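Local coordinates for protein galactokinase (Bifidobacterium longum subsp. infantis ATCC 15697 = JCM 1222 = DSM 20088, PDB 6TEQ) that is a GHMP-family galactokinase that binds galactose and probably transfers a phosphate to it from ATP, at residues A52-I58 and A203-R209; V41-H47 and R363-G367. All coordinates share one frame; numbering follows the deposited sequence. Where two conformers were deposited one is given.

Contact 1 of 2, residues A52-I58 and A203-R209; sequences AGLCLPI and ALLLDCR
The backbone N-H of Cys208 gives to Gly53 O at 2.8 Å, the shortest hydrogen bond between the two segments. Three more backbone bonds continue the ladder. Cys55 and Leu206 form a hydrogen-bonded pair, Cys55 N giving to Leu206 O at 2.9 Å and Leu206 N to Cys55 O at 3.0 Å. At the next such position Pro57 has no N-H: its O accepts from Leu204 N at 2.9 Å, while its ring carbon CD presses against Leu204 O at 3.1 Å, in the place of the missing donor.

The side chains sort onto two faces. On that of Leu54 and Asp207, a non-hydrogen-bonded pair, the methyl CD2 of Leu54 lies against CB and the carboxylate carbon CG of Asp207. Farther along, Leu56 carries CG anti to its backbone N (chi1 -165°), which brings CD1 over the neighbouring strand, 3.6 Å from Leu205 N, and onto Ala203 CB. Helix 294-318 covers this face through Val310 and Phe313. On the face of Cys55 and Leu206, the ring carbon CG of Pro57 packs across Leu204 CB.

At the strand's end Asp207 is locked to Arg209. OD1 takes the backbone N of Arg209, closing an Asx turn, as well as its NE; Arg209 NH2 holds Asp207 OD2 at 2.8 Å, a side-on grip with the acceptors close to the guanidinium plane. Arg268 adds a salt bridge to OD1 and a hydrogen bond to Ala52 O, tying the turn to the opposing segment. Segment directions 167° apart and alternating bridge types identify an antiparallel beta ladder of strands 54-70 and 202-207 within a mixed sheet, where Cys55, on the face opposite Leu54, approaches the galactose-binding Asp49.

Contact 2 of 2, residues V41-H47 and R363-G367; sequences VNLIGEH and RMTGG. With GAF (2-deoxy-2-fluoro-alpha-D-galactopyranose), chain M.
The backbones meet without a beta bridge: Asn42 and Thr365 come within 5.6 Å CA to CA, and the CA atoms of His47 and Gly367 lie 7.0 Å apart. Thr365 OG1 gives a hydrogen bond to Asn42 O, its donor oxygen tilted 22° from the carbonyl plane. Arg363, bent at chi3 (-67°), extends its guanidinium end-on to Glu46, and both terminal nitrogens grip the same oxygen, OE2, NH1 at 2.9 Å and NH2 at 3.2 Å. They reach it from one face of the carboxylate, whose plane lies 22° from the guanidinium. Gly366 N adds a weak hydrogen bond to OE2. The CA of Ile44 rests over one guanidinium face, and Ser332 holds NE.

The Val-Asn-Leu-Ile-Gly-Glu-His run belongs to the galactokinase signature, and Thr365 to Gly367 to the glycine-rich C-terminal motif of GHMP kinases, so the contact joins two family motifs at the sugar. Asn42 ND2 holds the other oxygen of Glu46, OE1, from above the carboxylate plane at 2.9 Å, OE1 lying in the Asn42 amide plane and also beside GAF O6. With an alanine in place of Glu46, the buried Arg363 guanidinium would probably lose the carboxylate that both its terminal nitrogens grip, and Asn42 ND2 one of its two acceptors here.

His47 meets the sugar's hydroxymethyl group twice: its backbone N bonds GAF O6 at 2.9 Å, and its ring lays one face over GAF C6. Both ring nitrogens are engaged, fixing its rotation: His47 NE2 gives to Gly367 O at 2.7 Å, in the ring plane, and ND1 is hydrogen-bonded to Tyr50 OH.

Contacts 1 and 2 have centres 11 Å apart and are joined edge to edge by neighbouring strands 33-42 and 54-70. Leu56 O of contact 1 lies 2.8 Å from Leu43 N of contact 2, and Ile58 N lies 2.9 Å from Val41 O, both probable hydrogen bonds. Asn42 couples them further: OD1 accepts from Leu56 N, holding the amide whose other end reaches Glu46. Through that amide, segment 52-58 may help to position Glu46, a sugar-binding residue. Contact 2 touches the ligand directly, whereas contact 1 lies one layer farther from the sugar, the Cys55 side chain being about 6 Å from it.

Contact 1 of 2, residues A52-I58 and A203-R209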
ATOM      1  N   ALA A  52      14.987   1.616  -3.341  1.00 14.09           N
ATOM      2  CA  ALA A  52      15.705   1.544  -2.045  1.00 10.89           C
ATOM      3  C   ALA A  52      15.563   2.896  -1.307  1.00 14.32           C
ATOM      4  O   ALA A  52      16.465   3.298  -0.550  1.00 13.43           O
ATOM      5  CB  ALA A  52      17.176   1.171  -2.247  1.00 12.71           C
ATOM      6  N   GLY A  53      14.455   3.609  -1.529  1.00 13.31           N
ATOM      7  CA  GLY A  53      14.265   4.939  -0.967  1.00 11.81           C
ATOM      8  C   GLY A  53      13.571   4.906   0.369  1.00 14.20           C
ATOM      9  O   GLY A  53      13.592   3.902   1.071  1.00 15.17           O
ATOM     10  N   LEU A  54      13.030   6.053   0.702  1.00 12.26           N
ATOM     11  CA  LEU A  54      12.264   6.281   1.942  1.00 12.50           C
ATOM     12  C   LEU A  54      10.796   6.361   1.587  1.00 11.30           C
ATOM     13  O   LEU A  54      10.440   6.919   0.526  1.00 11.83           O
ATOM     14  CB  LEU A  54      12.648   7.590   2.632  1.00 12.77           C
ATOM     15  CG  LEU A  54      14.110   7.657   3.041  1.00 13.96           C
ATOM     16  CD1 LEU A  54      14.433   9.030   3.604  1.00 15.36           C
ATOM     17  CD2 LEU A  54      14.442   6.581   4.063  1.00 12.98           C
ATOM     18  N   CYS A  55       9.954   5.880   2.521  0.50 10.40           N
ATOM     19  CA  CYS A  55       8.477   5.942   2.407  0.50  9.04           C
ATOM     20  C   CYS A  55       7.907   6.321   3.761  0.50 10.42           C
ATOM     21  O   CYS A  55       8.630   6.234   4.774  0.50  9.84           O
ATOM     22  CB  CYS A  55       7.875   4.626   1.919  0.50  7.66           C
ATOM     23  SG  CYS A  55       8.775   3.864   0.539  0.50  7.64           S
ATOM     24  N   LEU A  56       6.639   6.701   3.764  1.00 10.41           N
ATOM     25  CA  LEU A  56       5.945   7.092   5.002  1.00 11.20           C
ATOM     26  C   LEU A  56       4.480   6.716   4.961  1.00 11.09           C
ATOM     27  O   LEU A  56       3.627   7.606   4.887  1.00 11.23           O
ATOM     28  CB  LEU A  56       6.173   8.586   5.230  1.00 10.53           C
ATOM     29  CG  LEU A  56       5.828   9.071   6.626  1.00 11.60           C
ATOM     30  CD1 LEU A  56       6.796   8.498   7.669  1.00 11.43           C
ATOM     31  CD2 LEU A  56       5.856  10.578   6.665  1.00 13.30           C
ATOM     32  N   PRO A  57       4.181   5.399   5.031  1.00 11.65           N
ATOM     33  CA  PRO A  57       2.776   5.000   5.082  1.00 12.07           C
ATOM     34  C   PRO A  57       2.197   4.955   6.493  1.00 11.86           C
ATOM     35  O   PRO A  57       2.894   4.934   7.479  1.00 12.28           O
ATOM     36  CB  PRO A  57       2.821   3.574   4.514  1.00 12.36           C
ATOM     37  CG  PRO A  57       4.187   3.029   4.952  1.00 12.66           C
ATOM     38  CD  PRO A  57       5.122   4.257   4.791  1.00 12.02           C
ATOM     39  N   ILE A  58       0.866   5.040   6.490  1.00 11.17           N
ATOM     40  CA  ILE A  58       0.013   4.698   7.654  1.00  9.63           C
ATOM     41  C   ILE A  58      -0.865   3.538   7.251  1.00 10.99           C
ATOM     42  O   ILE A  58      -1.192   3.379   6.035  1.00 12.00           O
ATOM     43  CB  ILE A  58      -0.813   5.893   8.135  1.00 11.56           C
ATOM     44  CG1 ILE A  58      -1.762   6.415   7.066  1.00 13.07           C
ATOM     45  CG2 ILE A  58       0.111   6.972   8.656  1.00 11.37           C
ATOM     46  CD1 ILE A  58      -2.817   7.333   7.565  1.00 13.31           C
ATOM     47  N   ALA A 203       3.107   7.079  11.678  1.00 12.09           N
ATOM     48  CA  ALA A 203       3.512   6.741  10.316  1.00 11.34           C
ATOM     49  C   ALA A 203       4.798   5.927  10.389  1.00 11.90           C
ATOM     50  O   ALA A 203       5.586   6.148  11.306  1.00 14.88           O
ATOM     51  CB  ALA A 203       3.622   8.044   9.537  1.00 14.21           C
ATOM     52  N   LEU A 204       4.974   5.066   9.426  1.00 10.05           N
ATOM     53  CA  LEU A 204       6.100   4.180   9.375  1.00 11.79           C
ATOM     54  C   LEU A 204       7.189   4.770   8.459  1.00 11.41           C
ATOM     55  O   LEU A 204       7.033   4.813   7.188  1.00 12.88           O
ATOM     56  CB  LEU A 204       5.621   2.841   8.848  1.00 12.28           C
ATOM     57  CG  LEU A 204       6.703   1.757   8.858  1.00 12.93           C
ATOM     58  CD1 LEU A 204       6.889   1.243  10.264  1.00 17.50           C
ATOM     59  CD2 LEU A 204       6.339   0.623   7.931  1.00 13.91           C
ATOM     60  N   LEU A 205       8.217   5.420   9.008  1.00 11.04           N
ATOM     61  CA  LEU A 205       9.328   5.910   8.119  1.00 10.19           C
ATOM     62  C   LEU A 205      10.181   4.684   7.752  1.00 12.40           C
ATOM     63  O   LEU A 205      10.926   4.151   8.587  1.00 12.02           O
ATOM     64  CB  LEU A 205      10.132   6.970   8.865  1.00 12.16           C
ATOM     65  CG  LEU A 205      11.341   7.483   8.128  1.00 13.27           C
ATOM     66  CD1 LEU A 205      11.014   8.023   6.741  1.00 15.61           C
ATOM     67  CD2 LEU A 205      12.052   8.499   8.980  1.00 12.80           C
ATOM     68  N   LEU A 206       9.939   4.203   6.543  1.00 11.80           N
ATOM     69  CA  LEU A 206      10.462   2.918   6.048  1.00 12.80           C
ATOM     70  C   LEU A 206      11.629   3.236   5.127  1.00 11.93           C
ATOM     71  O   LEU A 206      11.504   3.982   4.150  1.00 13.35           O
ATOM     72  CB  LEU A 206       9.317   2.203   5.348  1.00 13.88           C
ATOM     73  CG  LEU A 206       9.739   0.952   4.592  1.00 13.95           C
ATOM     74  CD1 LEU A 206      10.111  -0.133   5.576  1.00 16.43           C
ATOM     75  CD2 LEU A 206       8.621   0.499   3.692  1.00 13.92           C
ATOM     76  N   ASP A 207      12.774   2.648   5.449  1.00 11.87           N
ATOM     77  CA  ASP A 207      13.973   2.762   4.653  1.00 13.03           C
ATOM     78  C   ASP A 207      14.155   1.492   3.874  1.00 14.41           C
ATOM     79  O   ASP A 207      14.344   0.453   4.505  1.00 14.42           O
ATOM     80  CB  ASP A 207      15.124   3.123   5.586  1.00 11.85           C
ATOM     81  CG  ASP A 207      16.425   3.443   4.866  1.00 12.54           C
ATOM     82  OD1 ASP A 207      16.645   2.914   3.758  1.00 13.74           O
ATOM     83  OD2 ASP A 207      17.200   4.266   5.446  1.00 16.93           O
ATOM     84  N   CYS A 208      14.035   1.584   2.554  1.00 12.37           N
ATOM     85  CA  CYS A 208      13.950   0.386   1.699  1.00 12.89           C
ATOM     86  C   CYS A 208      15.326  -0.111   1.236  1.00 12.88           C
ATOM     87  O   CYS A 208      15.332  -0.982   0.356  1.00 15.59           O
ATOM     88  CB  CYS A 208      13.046   0.689   0.522  1.00 14.32           C
ATOM     89  SG  CYS A 208      11.346   0.974   1.120  1.00 15.66           S
ATOM     90  N   ARG A 209      16.436   0.407   1.821  1.00 13.33           N
ATOM     91  CA  ARG A 209      17.737  -0.162   1.406  1.00 13.75           C
ATOM     92  C   ARG A 209      17.751  -1.640   1.776  1.00 15.11           C
ATOM     93  O   ARG A 209      17.437  -2.009   2.892  1.00 15.76           O
ATOM     94  CB  ARG A 209      18.878   0.620   2.017  1.00 15.57           C
ATOM     95  CG  ARG A 209      19.067   1.978   1.364  1.00 15.22           C
ATOM     96  CD  ARG A 209      20.089   2.751   2.160  1.00 16.05           C
ATOM     97  NE  ARG A 209      19.693   3.077   3.514  1.00 17.56           N
ATOM     98  CZ  ARG A 209      20.511   3.401   4.514  1.00 17.11           C
ATOM     99  NH1 ARG A 209      21.805   3.308   4.416  1.00 23.99           N
ATOM    100  NH2 ARG A 209      19.982   3.715   5.672  1.00 23.81           N
TER

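Contact 2 of 2, residues V41-H47 and R363-G367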
ATOM      1  N   VAL A  41      -2.428   4.063   3.399  0.50 11.35           N
ATOM      2  CA  VAL A  41      -2.138   5.250   2.556  0.50 14.84           C
ATOM      3  C   VAL A  41      -0.680   5.662   2.757  0.50 12.51           C
ATOM      4  O   VAL A  41      -0.218   5.857   3.882  0.50 13.46           O
ATOM      5  CB  VAL A  41      -3.105   6.413   2.822  0.50 16.15           C
ATOM      6  CG1 VAL A  41      -4.410   6.253   2.098  0.50 17.51           C
ATOM      7  CG2 VAL A  41      -3.431   6.537   4.281  0.50 19.47           C
ATOM      8  N   ASN A  42      -0.006   5.859   1.641  1.00 11.15           N
ATOM      9  CA  ASN A  42       1.366   6.370   1.662  1.00 11.14           C
ATOM     10  C   ASN A  42       1.257   7.881   1.807  1.00 11.13           C
ATOM     11  O   ASN A  42       0.745   8.543   0.924  1.00 11.63           O
ATOM     12  CB  ASN A  42       2.169   5.918   0.460  1.00 12.19           C
ATOM     13  CG  ASN A  42       3.642   6.077   0.711  1.00 12.20           C
ATOM     14  OD1 ASN A  42       4.068   6.164   1.860  1.00 12.86           O
ATOM     15  ND2 ASN A  42       4.371   6.159  -0.386  1.00 11.82           N
ATOM     16  N   LEU A  43       1.756   8.416   2.900  1.00 10.19           N
ATOM     17  CA  LEU A  43       1.646   9.868   3.079  1.00 11.24           C
ATOM     18  C   LEU A  43       2.529  10.545   2.033  1.00  9.85           C
ATOM     19  O   LEU A  43       2.137  11.585   1.493  1.00 10.97           O
ATOM     20  CB  LEU A  43       2.017  10.285   4.491  1.00 10.36           C
ATOM     21  CG  LEU A  43       1.163   9.746   5.621  1.00 10.26           C
ATOM     22  CD1 LEU A  43       1.787  10.144   6.923  1.00 13.06           C
ATOM     23  CD2 LEU A  43      -0.283  10.226   5.527  1.00 11.58           C
ATOM     24  N   ILE A  44       3.752  10.048   1.875  1.00 11.40           N
ATOM     25  CA  ILE A  44       4.724  10.612   0.915  1.00 10.36           C
ATOM     26  C   ILE A  44       5.851   9.608   0.783  1.00 11.92           C
ATOM     27  O   ILE A  44       5.977   8.721   1.609  1.00 12.01           O
ATOM     28  CB  ILE A  44       5.184  11.996   1.479  1.00 10.51           C
ATOM     29  CG1 ILE A  44       5.859  12.829   0.417  1.00 11.25           C
ATOM     30  CG2 ILE A  44       6.022  11.902   2.729  1.00 11.35           C
ATOM     31  CD1 ILE A  44       6.023  14.298   0.784  1.00 11.47           C
ATOM     32  N   GLY A  45       6.573   9.732  -0.308  1.00  9.25           N
ATOM     33  CA  GLY A  45       7.639   8.797  -0.681  1.00 10.30           C
ATOM     34  C   GLY A  45       7.090   7.777  -1.631  1.00  8.88           C
ATOM     35  O   GLY A  45       7.038   6.598  -1.322  1.00 12.41           O
ATOM     36  N   GLU A  46       6.692   8.262  -2.774  1.00 11.31           N
ATOM     37  CA  GLU A  46       5.981   7.498  -3.778  1.00 11.88           C
ATOM     38  C   GLU A  46       6.923   7.156  -4.921  1.00 11.90           C
ATOM     39  O   GLU A  46       7.760   7.959  -5.367  1.00 13.60           O
ATOM     40  CB  GLU A  46       4.799   8.297  -4.311  1.00 11.43           C
ATOM     41  CG  GLU A  46       3.616   7.438  -4.687  1.00 12.18           C
ATOM     42  CD  GLU A  46       2.913   6.910  -3.425  1.00 12.41           C
ATOM     43  OE1 GLU A  46       3.201   5.732  -3.034  1.00 13.00           O
ATOM     44  OE2 GLU A  46       2.130   7.683  -2.778  1.00 14.74           O
ATOM     45  N   HIS A  47       6.842   5.895  -5.285  1.00 10.99           N
ATOM     46  CA  HIS A  47       7.689   5.333  -6.317  1.00  9.50           C
ATOM     47  C   HIS A  47       9.153   5.365  -5.894  1.00 10.75           C
ATOM     48  O   HIS A  47      10.035   5.484  -6.769  1.00 11.67           O
ATOM     49  CB  HIS A  47       7.359   5.920  -7.634  1.00 10.18           C
ATOM     50  CG  HIS A  47       6.141   5.386  -8.263  1.00 11.10           C
ATOM     51  ND1 HIS A  47       6.093   4.153  -8.900  1.00 12.20           N
ATOM     52  CD2 HIS A  47       4.863   5.887  -8.299  1.00 11.29           C
ATOM     53  CE1 HIS A  47       4.842   3.971  -9.289  1.00 13.31           C
ATOM     54  NE2 HIS A  47       4.098   4.978  -8.942  1.00 13.66           N
ATOM     55  N   ARG A 363      -2.466  15.111  -2.697  1.00 10.20           N
ATOM     56  CA  ARG A 363      -1.657  14.336  -3.627  1.00  9.57           C
ATOM     57  C   ARG A 363      -2.348  13.017  -3.878  1.00  9.02           C
ATOM     58  O   ARG A 363      -2.956  12.455  -2.966  1.00 11.32           O
ATOM     59  CB  ARG A 363      -0.239  14.088  -3.080  1.00 10.60           C
ATOM     60  CG  ARG A 363      -0.178  13.387  -1.735  1.00 11.75           C
ATOM     61  CD  ARG A 363       1.210  13.297  -1.153  1.00 12.77           C
ATOM     62  NE  ARG A 363       2.000  12.434  -1.981  1.00 12.99           N
ATOM     63  CZ  ARG A 363       1.959  11.097  -2.032  1.00 11.15           C
ATOM     64  NH1 ARG A 363       2.592  10.490  -3.001  1.00 12.17           N
ATOM     65  NH2 ARG A 363       1.380  10.376  -1.124  1.00 12.55           N
ATOM     66  N   MET A 364      -2.068  12.463  -5.042  1.00 10.30           N
ATOM     67  CA  MET A 364      -2.326  11.031  -5.234  1.00  9.98           C
ATOM     68  C   MET A 364      -1.504  10.216  -4.223  1.00  9.64           C
ATOM     69  O   MET A 364      -0.448  10.659  -3.768  1.00 11.00           O
ATOM     70  CB  MET A 364      -1.984  10.646  -6.647  1.00 13.16           C
ATOM     71  CG  MET A 364      -0.526  10.869  -7.088  1.00 13.60           C
ATOM     72  SD  MET A 364       0.065   9.638  -8.238  1.00 13.85           S
ATOM     73  CE  MET A 364       0.263   8.249  -7.133  1.00 14.00           C
ATOM     74  N   THR A 365      -1.988   9.032  -3.881  1.00 11.83           N
ATOM     75  CA  THR A 365      -1.268   8.076  -3.009  1.00 11.34           C
ATOM     76  C   THR A 365      -1.223   6.700  -3.688  1.00 10.58           C
ATOM     77  O   THR A 365      -2.163   6.328  -4.448  1.00 14.76           O
ATOM     78  CB  THR A 365      -1.926   7.969  -1.606  1.00 12.52           C
ATOM     79  OG1 THR A 365      -1.040   7.306  -0.688  1.00 11.99           O
ATOM     80  CG2 THR A 365      -3.282   7.296  -1.603  1.00 15.07           C
ATOM     81  N   GLY A 366      -0.117   6.001  -3.466  1.00 12.25           N
ATOM     82  CA  GLY A 366       0.055   4.685  -4.014  1.00 13.49           C
ATOM     83  C   GLY A 366       0.669   4.745  -5.434  1.00 11.35           C
ATOM     84  O   GLY A 366       1.308   5.707  -5.786  1.00 13.43           O
ATOM     85  N   GLY A 367       0.373   3.725  -6.237  1.00 12.81           N
ATOM     86  CA  GLY A 367       1.027   3.568  -7.537  1.00 13.60           C
ATOM     87  C   GLY A 367       0.620   4.586  -8.553  1.00 13.52           C
ATOM     88  O   GLY A 367       1.416   4.910  -9.382  1.00 16.90           O
TER
HETATM   89  C1  GAF M 609       2.229   0.460  -5.674  0.60 14.86           C
HETATM   90  C2  GAF M 609       3.177  -0.617  -5.192  0.60 14.74           C
HETATM   91  F2  GAF M 609       2.451  -1.689  -4.791  0.60 15.54           F
HETATM   92  C3  GAF M 609       4.053  -0.136  -4.054  0.60 11.94           C
HETATM   93  O3  GAF M 609       5.073  -1.058  -3.833  0.60 14.69           O
HETATM   94  C4  GAF M 609       4.729   1.224  -4.403  0.60 13.52           C
HETATM   95  O4  GAF M 609       5.732   1.115  -5.405  0.60 14.07           O
HETATM   96  C5  GAF M 609       3.674   2.187  -4.830  0.60 12.35           C
HETATM   97  O5  GAF M 609       2.964   1.666  -5.928  0.60 15.58           O
HETATM   98  C6  GAF M 609       4.218   3.547  -5.217  0.60 11.16           C
HETATM   99  O6  GAF M 609       4.851   4.189  -4.111  0.60  9.59           O
HETATM  100  O1  GAF M 609       1.301   0.591  -4.612  0.60 17.81           O